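Local coordinates for microcin B17-processing protein McbD (PDB 6GRH) that is required to process the inactive microcin B17 precursor into active peptide, acting as the YcaO-family component of an assembly with McbB and McbC, at residues F88-F93 and L98-I103; I104-K109 and L140-D145; H270-G275 and D280-S285. The protein carries 1 engineered substitution. All coordinates share one frame; numbering follows the deposited sequence.

In the fold
From the N terminus, interaction 1 comes first: it closes the short connection between helices 82-95 and 100-105. Interaction 2 begins where interaction 1 ends, at the end of helix 100-105, and closes a longer excursion that contains strands 108-115 and 121-125. Their centres are about 9 Å apart, and Phe142 of interaction 2 packs on Leu98 of interaction 1, while Tyr143 reaches back to helix 82-95. Interaction 3 closes the loop between helix 251-275 and helix 285-292, with its centre about 38 Å from that of interaction 1, beside McbB and McbC chains. The three loops follow one another in series, none enclosing or crossing another.

Interaction 1: residues F88-F93 and L98-I103; sequences FTEAFF and LTRDEI
The ring of Phe93 has the guanidinium of Arg100 on one face and a water on the opposite face, while Thr99 and the CD1 methyl of Ile103 lie at its edge. The guanidinium in turn has the ring on one of its faces and the carboxylate of Glu90 at its edge. This is a cation-pi stack combined with a salt bridge, joining two consecutive helices, 82-95 and 100-105, across the four-residue connection between them. Arg100 CZ stands 3.9 Å from the Phe93 ring centroid, with the two planes inclined by 26°. The side chain runs extended from CG to NE (chi2 -169°, chi3 178°), which carries the charge across the ring face to Glu90. There it grips side-on, NE to Glu90 OE2 and NH2 to Glu90 OE1, each bond 2.8 Å long and meeting a syn lone pair. Carboxylate and guanidinium are almost coplanar, so the paired bonds would limit the rotation of the guanidinium and help keep it flat on the ring. Arginine suits the place because its planar cation can stack and bind at once. On the inner side, nearer helix 76-79, the branched Ile103 packs between the helices: its CG2 meets Thr89 CG2 at 3.9 Å, and its CD1 meets Phe92 CB at 3.8 Å. Leu76 of helix 76-79 packs on the same isoleucine. Thr99 is the N-cap of helix 100-105, its OG1 accepting from Glu102 N. At the turn, the water lies within hydrogen-bonding distance of both Phe93 O and Leu98 O. The tightest packing of Ile103 is against the backbone, where its CD1 comes to 3.3 Å from Phe93 N, a nitrogen already bonded to Thr89 O.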
ATOM      1  N   PHE E  88      34.240  48.723  24.707  1.00 43.45           N
ATOM      2  CA  PHE E  88      33.551  48.914  23.423  1.00 43.12           C
ATOM      3  C   PHE E  88      34.064  50.159  22.718  1.00 44.46           C
ATOM      4  O   PHE E  88      34.369  50.100  21.519  1.00 44.25           O
ATOM      5  CB  PHE E  88      32.022  48.957  23.569  1.00 42.31           C
ATOM      6  CG  PHE E  88      31.379  47.592  23.599  1.00 41.13           C
ATOM      7  CD1 PHE E  88      31.180  46.879  22.417  1.00 40.45           C
ATOM      8  CD2 PHE E  88      30.984  47.015  24.799  1.00 40.88           C
ATOM      9  CE1 PHE E  88      30.600  45.604  22.429  1.00 39.39           C
ATOM     10  CE2 PHE E  88      30.391  45.742  24.819  1.00 40.31           C
ATOM     11  CZ  PHE E  88      30.197  45.045  23.633  1.00 39.15           C
ATOM     12  N   THR E  89      34.180  51.261  23.466  1.00 45.50           N
ATOM     13  CA  THR E  89      34.704  52.524  22.924  1.00 47.02           C
ATOM     14  C   THR E  89      36.069  52.324  22.280  1.00 47.60           C
ATOM     15  O   THR E  89      36.307  52.819  21.197  1.00 48.28           O
ATOM     16  CB  THR E  89      34.834  53.610  24.009  1.00 48.20           C
ATOM     17  OG1 THR E  89      33.577  53.769  24.682  1.00 47.95           O
ATOM     18  CG2 THR E  89      35.254  54.939  23.399  1.00 49.85           C
ATOM     19  N   GLU E  90      36.955  51.589  22.956  1.00 47.73           N
ATOM     20  CA  GLU E  90      38.292  51.306  22.424  1.00 48.55           C
ATOM     21  C   GLU E  90      38.248  50.366  21.210  1.00 47.06           C
ATOM     22  O   GLU E  90      39.075  50.502  20.307  1.00 47.48           O
ATOM     23  CB  GLU E  90      39.227  50.773  23.527  1.00 49.77           C
ATOM     24  CG  GLU E  90      39.555  51.801  24.630  1.00 52.00           C
ATOM     25  CD  GLU E  90      39.944  53.175  24.099  1.00 54.13           C
ATOM     26  OE1 GLU E  90      41.035  53.300  23.510  1.00 56.01           O
ATOM     27  OE2 GLU E  90      39.169  54.152  24.255  1.00 55.69           O
ATOM     28  N   ALA E  91      37.279  49.446  21.167  1.00 44.68           N
ATOM     29  CA  ALA E  91      37.050  48.643  19.962  1.00 43.47           C
ATOM     30  C   ALA E  91      36.567  49.518  18.801  1.00 43.18           C
ATOM     31  O   ALA E  91      37.175  49.515  17.736  1.00 42.91           O
ATOM     32  CB  ALA E  91      36.058  47.510  20.225  1.00 41.85           C
ATOM     33  N   PHE E  92      35.495  50.272  19.028  1.00 43.43           N
ATOM     34  CA  PHE E  92      34.920  51.140  17.986  1.00 44.52           C
ATOM     35  C   PHE E  92      35.899  52.217  17.500  1.00 45.70           C
ATOM     36  O   PHE E  92      35.937  52.522  16.310  1.00 45.65           O
ATOM     37  CB  PHE E  92      33.633  51.834  18.464  1.00 45.34           C
ATOM     38  CG  PHE E  92      32.424  50.935  18.561  1.00 44.55           C
ATOM     39  CD1 PHE E  92      32.076  50.071  17.535  1.00 44.45           C
ATOM     40  CD2 PHE E  92      31.597  50.995  19.679  1.00 44.84           C
ATOM     41  CE1 PHE E  92      30.950  49.254  17.639  1.00 43.34           C
ATOM     42  CE2 PHE E  92      30.474  50.193  19.786  1.00 43.61           C
ATOM     43  CZ  PHE E  92      30.149  49.323  18.761  1.00 43.08           C
ATOM     44  N   PHE E  93      36.705  52.767  18.406  1.00 46.80           N
ATOM     45  CA  PHE E  93      37.725  53.755  18.020  1.00 48.31           C
ATOM     46  C   PHE E  93      38.721  53.231  16.972  1.00 48.82           C
ATOM     47  O   PHE E  93      39.187  54.000  16.146  1.00 49.37           O
ATOM     48  CB  PHE E  93      38.464  54.270  19.243  1.00 49.44           C
ATOM     49  CG  PHE E  93      39.318  55.479  18.975  1.00 51.14           C
ATOM     50  CD1 PHE E  93      38.731  56.727  18.788  1.00 52.06           C
ATOM     51  CD2 PHE E  93      40.713  55.377  18.929  1.00 51.91           C
ATOM     52  CE1 PHE E  93      39.513  57.846  18.543  1.00 53.70           C
ATOM     53  CE2 PHE E  93      41.499  56.496  18.685  1.00 53.61           C
ATOM     54  CZ  PHE E  93      40.897  57.732  18.495  1.00 54.64           C
ATOM     55  N   LEU E  98      36.165  57.619  13.448  1.00 61.14           N
ATOM     56  CA  LEU E  98      35.448  58.587  14.291  1.00 61.02           C
ATOM     57  C   LEU E  98      36.116  58.716  15.664  1.00 60.05           C
ATOM     58  O   LEU E  98      36.765  57.781  16.139  1.00 58.68           O
ATOM     59  CB  LEU E  98      33.984  58.193  14.445  1.00 59.81           C
ATOM     60  CG  LEU E  98      33.227  57.998  13.128  1.00 59.69           C
ATOM     61  CD1 LEU E  98      31.851  57.439  13.417  1.00 58.59           C
ATOM     62  CD2 LEU E  98      33.135  59.285  12.322  1.00 61.14           C
ATOM     63  N   THR E  99      35.944  59.884  16.278  1.00 59.79           N
ATOM     64  CA  THR E  99      36.585  60.217  17.552  1.00 59.69           C
ATOM     65  C   THR E  99      35.908  59.487  18.720  1.00 58.09           C
ATOM     66  O   THR E  99      34.764  59.023  18.598  1.00 55.59           O
ATOM     67  CB  THR E  99      36.564  61.743  17.833  1.00 61.00           C
ATOM     68  OG1 THR E  99      35.209  62.211  17.889  1.00 60.24           O
ATOM     69  CG2 THR E  99      37.314  62.500  16.766  1.00 62.43           C
ATOM     70  N   ARG E 100      36.624  59.386  19.842  1.00 58.11           N
ATOM     71  CA  ARG E 100      36.052  58.854  21.084  1.00 57.76           C
ATOM     72  C   ARG E 100      34.848  59.677  21.539  1.00 58.19           C
ATOM     73  O   ARG E 100      33.882  59.112  22.066  1.00 56.63           O
ATOM     74  CB  ARG E 100      37.082  58.812  22.215  1.00 58.76           C
ATOM     75  CG  ARG E 100      38.153  57.768  22.027  1.00 58.61           C
ATOM     76  CD  ARG E 100      38.978  57.590  23.294  1.00 59.67           C
ATOM     77  NE  ARG E 100      39.983  56.535  23.128  1.00 59.78           N
ATOM     78  CZ  ARG E 100      41.131  56.666  22.453  1.00 61.29           C
ATOM     79  NH1 ARG E 100      41.477  57.817  21.877  1.00 63.63           N
ATOM     80  NH2 ARG E 100      41.962  55.635  22.365  1.00 60.98           N
ATOM     81  N   ASP E 101      34.912  61.000  21.325  1.00 59.59           N
ATOM     82  CA  ASP E 101      33.796  61.900  21.654  1.00 60.40           C
ATOM     83  C   ASP E 101      32.550  61.512  20.853  1.00 58.91           C
ATOM     84  O   ASP E 101      31.452  61.405  21.423  1.00 58.14           O
ATOM     85  CB  ASP E 101      34.155  63.376  21.392  1.00 63.13           C
ATOM     86  CG  ASP E 101      33.617  64.334  22.471  1.00 65.03           C
ATOM     87  OD1 ASP E 101      32.591  64.023  23.121  1.00 65.05           O
ATOM     88  OD2 ASP E 101      34.228  65.419  22.653  1.00 67.21           O
ATOM     89  N   GLU E 102      32.718  61.282  19.546  1.00 57.92           N
ATOM     90  CA  GLU E 102      31.585  60.882  18.719  1.00 56.98           C
ATOM     91  C   GLU E 102      31.065  59.509  19.139  1.00 53.90           C
ATOM     92  O   GLU E 102      29.862  59.322  19.177  1.00 52.81           O
ATOM     93  CB  GLU E 102      31.890  60.911  17.208  1.00 58.29           C
ATOM     94  CG  GLU E 102      30.643  60.589  16.365  1.00 58.53           C
ATOM     95  CD  GLU E 102      30.734  60.944  14.883  1.00 60.00           C
ATOM     96  OE1 GLU E 102      31.610  61.749  14.486  1.00 63.14           O
ATOM     97  OE2 GLU E 102      29.897  60.415  14.105  1.00 60.60           O
ATOM     98  N   ILE E 103      31.967  58.580  19.465  1.00 52.65           N
ATOM     99  CA  ILE E 103      31.579  57.232  19.901  1.00 50.86           C
ATOM    100  C   ILE E 103      30.807  57.261  21.220  1.00 50.95           C
ATOM    101  O   ILE E 103      29.788  56.575  21.327  1.00 50.08           O
ATOM    102  CB  ILE E 103      32.789  56.278  20.015  1.00 49.70           C
ATOM    103  CG1 ILE E 103      33.372  56.004  18.628  1.00 49.36           C
ATOM    104  CG2 ILE E 103      32.385  54.961  20.685  1.00 48.20           C
ATOM    105  CD1 ILE E 103      34.783  55.474  18.639  1.00 49.37           C
TER
HETATM  106  O   HOH W   1      38.948  56.468  15.244  1.00 52.07           O

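Interaction 2: residues I104-K109 and L140-D145; sequences ITHKFK and LKFYPD
The backbones of His106 and Phe142 stay well apart, CA to CA 9.5 Å, one just past the end of helix 100-105 and the other in a turn where Tyr143 N bonds back to Leu140 O. Side chains alone bridge the gap, as an aromatic cluster of His106, Phe108 and Phe142. Phe108 meets Phe142 in a T-shaped pair: its edge, led by CZ, points at the Phe142 face, with centroids 5.0 Å apart and planes at 63°. His106 and Phe142 meet obliquely, planes at 34°, and Phe142 CE2 sits over the centre of the imidazole face. Within 104-109 the two rings also fit together, His106 CD2 lying over the middle of a Phe108 face. Long, rigid aromatic side chains suit this junction: they reach across the wide backbone gap and pack closely by face and edge. Histidine adds a polar edge, NE2 bonding to Asp139 OD1, whose other oxygen takes Lys109 N; this carboxylate would help fix the imidazole's rotation. The cluster extends to helix 82-95 through Phe92, whose ring meets Phe108. With CG anti to the backbone N (chi1 -176°), the imidazole extends toward Phe142, and His106 CG reaches 3.3 Å from Phe142 CE2.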
ATOM      1  N   ILE E 104      31.265  58.027  22.217  1.00 52.22           N
ATOM      2  CA  ILE E 104      30.569  57.979  23.509  1.00 52.44           C
ATOM      3  C   ILE E 104      29.257  58.760  23.556  1.00 52.90           C
ATOM      4  O   ILE E 104      28.450  58.505  24.449  1.00 52.58           O
ATOM      5  CB  ILE E 104      31.464  58.275  24.743  1.00 53.97           C
ATOM      6  CG1 ILE E 104      31.896  59.743  24.835  1.00 55.52           C
ATOM      7  CG2 ILE E 104      32.655  57.311  24.773  1.00 53.63           C
ATOM      8  CD1 ILE E 104      32.646  60.058  26.117  1.00 56.64           C
ATOM      9  N   THR E 105      29.014  59.669  22.604  1.00 53.66           N
ATOM     10  CA  THR E 105      27.751  60.422  22.584  1.00 54.25           C
ATOM     11  C   THR E 105      26.717  59.845  21.621  1.00 53.15           C
ATOM     12  O   THR E 105      25.553  60.235  21.676  1.00 53.74           O
ATOM     13  CB  THR E 105      27.946  61.922  22.274  1.00 56.21           C
ATOM     14  OG1 THR E 105      28.476  62.084  20.955  1.00 56.91           O
ATOM     15  CG2 THR E 105      28.890  62.577  23.285  1.00 57.42           C
ATOM     16  N   HIS E 106      27.120  58.930  20.744  1.00 51.96           N
ATOM     17  CA  HIS E 106      26.184  58.354  19.789  1.00 51.05           C
ATOM     18  C   HIS E 106      25.189  57.416  20.507  1.00 49.41           C
ATOM     19  O   HIS E 106      25.573  56.631  21.384  1.00 47.95           O
ATOM     20  CB  HIS E 106      26.927  57.599  18.683  1.00 51.04           C
ATOM     21  CG  HIS E 106      26.024  57.072  17.610  1.00 50.25           C
ATOM     22  ND1 HIS E 106      25.395  57.897  16.701  1.00 50.77           N
ATOM     23  CD2 HIS E 106      25.625  55.811  17.319  1.00 49.00           C
ATOM     24  CE1 HIS E 106      24.657  57.162  15.887  1.00 50.00           C
ATOM     25  NE2 HIS E 106      24.779  55.893  16.239  1.00 48.82           N
ATOM     26  N   LYS E 107      23.920  57.521  20.126  1.00 48.89           N
ATOM     27  CA  LYS E 107      22.869  56.666  20.648  1.00 48.05           C
ATOM     28  C   LYS E 107      22.757  55.411  19.768  1.00 45.90           C
ATOM     29  O   LYS E 107      22.161  55.457  18.694  1.00 45.28           O
ATOM     30  CB  LYS E 107      21.536  57.421  20.719  1.00 49.59           C
ATOM     31  CG  LYS E 107      21.507  58.543  21.745  1.00 52.32           C
ATOM     32  CD  LYS E 107      20.087  59.028  22.052  1.00 53.81           C
ATOM     33  CE  LYS E 107      19.992  59.759  23.395  1.00 55.65           C
ATOM     34  NZ  LYS E 107      20.356  58.895  24.570  1.00 55.90           N
ATOM     35  N   PHE E 108      23.355  54.308  20.227  1.00 43.69           N
ATOM     36  CA  PHE E 108      23.302  53.019  19.514  1.00 42.46           C
ATOM     37  C   PHE E 108      21.988  52.282  19.730  1.00 41.60           C
ATOM     38  O   PHE E 108      21.431  52.268  20.828  1.00 40.97           O
ATOM     39  CB  PHE E 108      24.426  52.092  19.977  1.00 41.35           C
ATOM     40  CG  PHE E 108      25.784  52.515  19.529  1.00 41.53           C
ATOM     41  CD1 PHE E 108      26.564  53.355  20.314  1.00 42.62           C
ATOM     42  CD2 PHE E 108      26.282  52.082  18.309  1.00 41.11           C
ATOM     43  CE1 PHE E 108      27.825  53.737  19.898  1.00 43.17           C
ATOM     44  CE2 PHE E 108      27.546  52.469  17.882  1.00 41.96           C
ATOM     45  CZ  PHE E 108      28.319  53.300  18.678  1.00 42.77           C
ATOM     46  N   LYS E 109      21.514  51.629  18.677  1.00 41.72           N
ATOM     47  CA  LYS E 109      20.420  50.676  18.814  1.00 40.93           C
ATOM     48  C   LYS E 109      20.926  49.551  19.740  1.00 39.40           C
ATOM     49  O   LYS E 109      22.094  49.186  19.688  1.00 38.52           O
ATOM     50  CB  LYS E 109      20.002  50.129  17.459  1.00 42.21           C
ATOM     51  CG  LYS E 109      19.490  51.162  16.450  1.00 45.16           C
ATOM     52  CD  LYS E 109      18.173  51.766  16.898  1.00 46.90           C
ATOM     53  CE  LYS E 109      17.554  52.653  15.832  1.00 49.46           C
ATOM     54  NZ  LYS E 109      16.776  51.872  14.829  1.00 50.27           N
ATOM     55  N   LEU E 140      26.012  51.990  11.388  1.00 42.36           N
ATOM     56  CA  LEU E 140      26.961  51.252  10.534  1.00 42.25           C
ATOM     57  C   LEU E 140      28.290  51.976  10.288  1.00 42.96           C
ATOM     58  O   LEU E 140      29.327  51.327  10.091  1.00 42.23           O
ATOM     59  CB  LEU E 140      26.312  50.843   9.204  1.00 42.05           C
ATOM     60  CG  LEU E 140      25.307  49.684   9.266  1.00 41.07           C
ATOM     61  CD1 LEU E 140      24.588  49.580   7.921  1.00 41.21           C
ATOM     62  CD2 LEU E 140      25.950  48.345   9.634  1.00 40.02           C
ATOM     63  N   LYS E 141      28.269  53.303  10.338  1.00 43.93           N
ATOM     64  CA  LYS E 141      29.494  54.086  10.240  1.00 45.27           C
ATOM     65  C   LYS E 141      30.509  53.687  11.333  1.00 44.87           C
ATOM     66  O   LYS E 141      31.715  53.750  11.101  1.00 45.33           O
ATOM     67  CB  LYS E 141      29.207  55.615  10.224  1.00 47.17           C
ATOM     68  CG  LYS E 141      28.469  56.170  11.451  1.00 47.65           C
ATOM     69  CD  LYS E 141      28.159  57.668  11.344  1.00 48.83           C
ATOM     70  N   PHE E 142      30.009  53.251  12.495  1.00 43.67           N
ATOM     71  CA  PHE E 142      30.849  52.826  13.620  1.00 43.18           C
ATOM     72  C   PHE E 142      31.369  51.399  13.490  1.00 41.89           C
ATOM     73  O   PHE E 142      32.360  51.046  14.114  1.00 41.95           O
ATOM     74  CB  PHE E 142      30.068  52.956  14.945  1.00 43.03           C
ATOM     75  CG  PHE E 142      29.724  54.375  15.302  1.00 44.36           C
ATOM     76  CD1 PHE E 142      30.620  55.160  16.021  1.00 45.73           C
ATOM     77  CD2 PHE E 142      28.517  54.934  14.911  1.00 44.57           C
ATOM     78  CE1 PHE E 142      30.318  56.487  16.335  1.00 47.08           C
ATOM     79  CE2 PHE E 142      28.208  56.260  15.220  1.00 45.93           C
ATOM     80  CZ  PHE E 142      29.105  57.036  15.928  1.00 47.09           C
ATOM     81  N   TYR E 143      30.679  50.578  12.706  1.00 40.50           N
ATOM     82  CA  TYR E 143      30.913  49.133  12.683  1.00 39.57           C
ATOM     83  C   TYR E 143      30.350  48.574  11.381  1.00 39.28           C
ATOM     84  O   TYR E 143      29.268  47.983  11.379  1.00 38.73           O
ATOM     85  CB  TYR E 143      30.276  48.475  13.914  1.00 38.02           C
ATOM     86  CG  TYR E 143      30.676  47.034  14.115  1.00 36.87           C
ATOM     87  CD1 TYR E 143      31.878  46.701  14.716  1.00 36.92           C
ATOM     88  CD2 TYR E 143      29.849  45.994  13.695  1.00 35.52           C
ATOM     89  CE1 TYR E 143      32.248  45.367  14.900  1.00 36.44           C
ATOM     90  CE2 TYR E 143      30.216  44.671  13.863  1.00 34.97           C
ATOM     91  CZ  TYR E 143      31.404  44.353  14.474  1.00 35.19           C
ATOM     92  OH  TYR E 143      31.733  43.033  14.615  1.00 34.43           O
ATOM     93  N   PRO E 144      31.074  48.786  10.266  1.00 40.65           N
ATOM     94  CA  PRO E 144      30.507  48.459   8.954  1.00 41.06           C
ATOM     95  C   PRO E 144      30.591  46.990   8.574  1.00 40.59           C
ATOM     96  O   PRO E 144      29.780  46.550   7.755  1.00 40.04           O
ATOM     97  CB  PRO E 144      31.341  49.315   7.982  1.00 42.19           C
ATOM     98  CG  PRO E 144      32.653  49.503   8.668  1.00 42.70           C
ATOM     99  CD  PRO E 144      32.349  49.529  10.146  1.00 42.04           C
ATOM    100  N   ASP E 145      31.551  46.260   9.141  1.00 40.55           N
ATOM    101  CA  ASP E 145      31.768  44.841   8.839  1.00 40.71           C
ATOM    102  C   ASP E 145      31.242  43.937   9.960  1.00 39.60           C
ATOM    103  O   ASP E 145      31.712  44.003  11.087  1.00 40.33           O
ATOM    104  CB  ASP E 145      33.257  44.577   8.579  1.00 41.66           C
ATOM    105  CG  ASP E 145      33.797  45.395   7.411  1.00 43.70           C
ATOM    106  OD1 ASP E 145      33.183  45.394   6.334  1.00 45.25           O
ATOM    107  OD2 ASP E 145      34.822  46.080   7.557  1.00 45.30           O
TER

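Interaction 3: residues H270-G275 and D280-S285; sequences HNFLIG and DDIIDS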
ATOM      1  N   HIS E 270      32.443  21.873  -4.431  1.00 32.47           N
ATOM      2  CA  HIS E 270      32.546  20.931  -5.569  1.00 32.69           C
ATOM      3  C   HIS E 270      31.239  20.893  -6.379  1.00 32.68           C
ATOM      4  O   HIS E 270      31.281  20.948  -7.602  1.00 32.72           O
ATOM      5  CB  HIS E 270      32.901  19.511  -5.096  1.00 32.54           C
ATOM      6  CG  HIS E 270      33.014  18.519  -6.206  1.00 32.87           C
ATOM      7  ND1 HIS E 270      34.161  18.368  -6.952  1.00 33.82           N
ATOM      8  CD2 HIS E 270      32.109  17.652  -6.719  1.00 32.87           C
ATOM      9  CE1 HIS E 270      33.963  17.437  -7.868  1.00 34.50           C
ATOM     10  NE2 HIS E 270      32.722  16.992  -7.752  1.00 33.94           N
ATOM     11  N   ASN E 271      30.108  20.843  -5.678  1.00 32.02           N
ATOM     12  CA  ASN E 271      28.803  20.746  -6.315  1.00 33.11           C
ATOM     13  C   ASN E 271      28.362  22.040  -6.992  1.00 33.50           C
ATOM     14  O   ASN E 271      27.700  21.999  -8.042  1.00 33.48           O
ATOM     15  CB  ASN E 271      27.741  20.311  -5.312  1.00 32.53           C
ATOM     16  CG  ASN E 271      27.813  18.826  -5.002  1.00 32.87           C
ATOM     17  OD1 ASN E 271      28.390  18.042  -5.760  1.00 34.44           O
ATOM     18  ND2 ASN E 271      27.213  18.436  -3.902  1.00 32.11           N
ATOM     19  N   PHE E 272      28.731  23.162  -6.375  1.00 34.11           N
ATOM     20  CA  PHE E 272      28.618  24.480  -7.002  1.00 35.28           C
ATOM     21  C   PHE E 272      29.386  24.488  -8.345  1.00 36.39           C
ATOM     22  O   PHE E 272      28.823  24.858  -9.400  1.00 36.21           O
ATOM     23  CB  PHE E 272      29.129  25.566  -6.038  1.00 35.97           C
ATOM     24  CG  PHE E 272      28.944  26.960  -6.552  1.00 37.34           C
ATOM     25  CD1 PHE E 272      29.875  27.521  -7.412  1.00 38.85           C
ATOM     26  CD2 PHE E 272      27.800  27.684  -6.225  1.00 37.58           C
ATOM     27  CE1 PHE E 272      29.687  28.806  -7.923  1.00 39.92           C
ATOM     28  CE2 PHE E 272      27.611  28.968  -6.729  1.00 38.43           C
ATOM     29  CZ  PHE E 272      28.549  29.524  -7.580  1.00 38.97           C
ATOM     30  N   LEU E 273      30.636  24.020  -8.328  1.00 36.29           N
ATOM     31  CA  LEU E 273      31.473  24.044  -9.540  1.00 38.43           C
ATOM     32  C   LEU E 273      31.062  23.073 -10.660  1.00 39.68           C
ATOM     33  O   LEU E 273      31.199  23.409 -11.822  1.00 40.88           O
ATOM     34  CB  LEU E 273      32.957  23.844  -9.193  1.00 38.57           C
ATOM     35  CG  LEU E 273      33.609  24.919  -8.315  1.00 37.85           C
ATOM     36  CD1 LEU E 273      34.930  24.398  -7.770  1.00 37.92           C
ATOM     37  CD2 LEU E 273      33.827  26.212  -9.092  1.00 38.75           C
ATOM     38  N   ILE E 274      30.564  21.886 -10.331  1.00 40.42           N
ATOM     39  CA  ILE E 274      30.098  20.939 -11.369  1.00 41.54           C
ATOM     40  C   ILE E 274      28.656  21.238 -11.795  1.00 42.49           C
ATOM     41  O   ILE E 274      28.208  20.793 -12.851  1.00 43.49           O
ATOM     42  CB  ILE E 274      30.248  19.455 -10.951  1.00 41.09           C
ATOM     43  CG1 ILE E 274      29.337  19.091  -9.771  1.00 39.99           C
ATOM     44  CG2 ILE E 274      31.699  19.157 -10.620  1.00 41.68           C
ATOM     45  CD1 ILE E 274      29.128  17.604  -9.607  1.00 40.30           C
ATOM     46  N   GLY E 275      27.930  21.971 -10.956  1.00 43.15           N
ATOM     47  CA  GLY E 275      26.654  22.559 -11.341  1.00 44.90           C
ATOM     48  C   GLY E 275      26.761  23.674 -12.382  1.00 46.98           C
ATOM     49  O   GLY E 275      25.794  23.955 -13.063  1.00 48.25           O
ATOM     50  N   ASP E 280      27.057  35.420 -10.099  1.00 54.82           N
ATOM     51  CA  ASP E 280      25.860  36.127  -9.644  1.00 54.65           C
ATOM     52  C   ASP E 280      25.000  35.307  -8.655  1.00 51.58           C
ATOM     53  O   ASP E 280      24.143  35.866  -7.969  1.00 49.98           O
ATOM     54  CB  ASP E 280      25.006  36.590 -10.823  1.00 57.19           C
ATOM     55  CG  ASP E 280      23.900  37.551 -10.390  1.00 59.40           C
ATOM     56  OD1 ASP E 280      24.221  38.678  -9.937  1.00 62.33           O
ATOM     57  OD2 ASP E 280      22.718  37.162 -10.460  1.00 59.32           O
ATOM     58  N   ASP E 281      25.225  33.992  -8.589  1.00 49.60           N
ATOM     59  CA  ASP E 281      24.558  33.135  -7.610  1.00 47.38           C
ATOM     60  C   ASP E 281      25.196  33.223  -6.230  1.00 45.46           C
ATOM     61  O   ASP E 281      24.585  32.807  -5.260  1.00 43.61           O
ATOM     62  CB  ASP E 281      24.561  31.677  -8.076  1.00 47.77           C
ATOM     63  CG  ASP E 281      23.863  31.494  -9.407  1.00 49.29           C
ATOM     64  OD1 ASP E 281      22.864  32.187  -9.632  1.00 49.00           O
ATOM     65  OD2 ASP E 281      24.327  30.681 -10.237  1.00 51.10           O
ATOM     66  N   ILE E 282      26.424  33.732  -6.150  1.00 44.98           N
ATOM     67  CA  ILE E 282      27.096  33.928  -4.871  1.00 44.25           C
ATOM     68  C   ILE E 282      26.744  35.312  -4.358  1.00 43.70           C
ATOM     69  O   ILE E 282      27.110  36.307  -4.990  1.00 43.54           O
ATOM     70  CB  ILE E 282      28.625  33.780  -4.997  1.00 45.89           C
ATOM     71  CG1 ILE E 282      28.992  32.380  -5.517  1.00 46.80           C
ATOM     72  CG2 ILE E 282      29.303  34.035  -3.649  1.00 45.85           C
ATOM     73  CD1 ILE E 282      28.476  31.237  -4.643  1.00 46.46           C
ATOM     74  N   ILE E 283      26.018  35.365  -3.242  1.00 41.74           N
ATOM     75  CA  ILE E 283      25.623  36.642  -2.622  1.00 42.49           C
ATOM     76  C   ILE E 283      26.375  36.988  -1.335  1.00 41.17           C
ATOM     77  O   ILE E 283      26.184  38.086  -0.819  1.00 39.86           O
ATOM     78  CB  ILE E 283      24.099  36.714  -2.341  1.00 43.07           C
ATOM     79  CG1 ILE E 283      23.670  35.735  -1.246  1.00 43.28           C
ATOM     80  CG2 ILE E 283      23.327  36.493  -3.636  1.00 44.87           C
ATOM     81  CD1 ILE E 283      22.183  35.749  -0.951  1.00 44.18           C
ATOM     82  N   ASP E 284      27.182  36.052  -0.813  1.00 39.26           N
ATOM     83  CA  ASP E 284      27.880  36.228   0.458  1.00 38.85           C
ATOM     84  C   ASP E 284      29.371  36.520   0.216  1.00 38.44           C
ATOM     85  O   ASP E 284      30.067  35.746  -0.446  1.00 37.27           O
ATOM     86  CB  ASP E 284      27.714  34.948   1.286  1.00 38.47           C
ATOM     87  CG  ASP E 284      28.307  35.054   2.678  1.00 39.11           C
ATOM     88  OD1 ASP E 284      29.510  35.289   2.800  1.00 41.65           O
ATOM     89  OD2 ASP E 284      27.582  34.867   3.662  1.00 38.96           O
ATOM     90  N   SER E 285      29.862  37.626   0.765  1.00 37.93           N
ATOM     91  CA  SER E 285      31.234  38.041   0.493  1.00 38.52           C
ATOM     92  C   SER E 285      32.280  37.054   1.072  1.00 37.20           C
ATOM     93  O   SER E 285      33.330  36.870   0.451  1.00 36.70           O
ATOM     94  CB  SER E 285      31.489  39.463   1.008  1.00 39.64           C
ATOM     95  OG  SER E 285      31.268  39.462   2.405  1.00 40.29           O
TER
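Phe272 crosses from helix 251-275 to meet Ile282, an apolar contact that closes the loop between that helix and helix 285-292, which includes a short 3-10 segment. Its CB points toward the segment 280-285, and a chi1 of -175° swings the ring away from its own backbone N and out from the helix. CB and CG stay short of the other segment, and contact begins at CD2, which is 3.9 Å from Ile282 CD1. Further out, CE2 lies close to the same methyl and also meets the CB of Asp281, more loosely, at 4.3 Å. At the tip, CZ lies 3.4 Å from Ile282 CD1 and 3.6 Å from Ile282 CG1. The aromatic ring is long enough to span the gap to the loop, and the isoleucine answers with its ethyl branch, CG1 and CD1. That arm is bent (chi1 -60°, chi2 -58°), bringing CD1 to the ring, which it approaches obliquely. Met291 of helix 285-292 touches both side chains and completes a small apolar patch. The polar neighbours serve the loop itself: Asp281 OD2 bonds to Thr278 N, and Asp284 is the N-cap of the next helix, its OD1 accepting from Gln287 N. Helix end and loop both border partner proteins: His270 NE2 bonds to Glu5 of an McbC chain, and Asp280 O to Arg209 of an McbB chain. The tightest point is 3.2 Å, from Phe272 CE2 to Ile282 CD1.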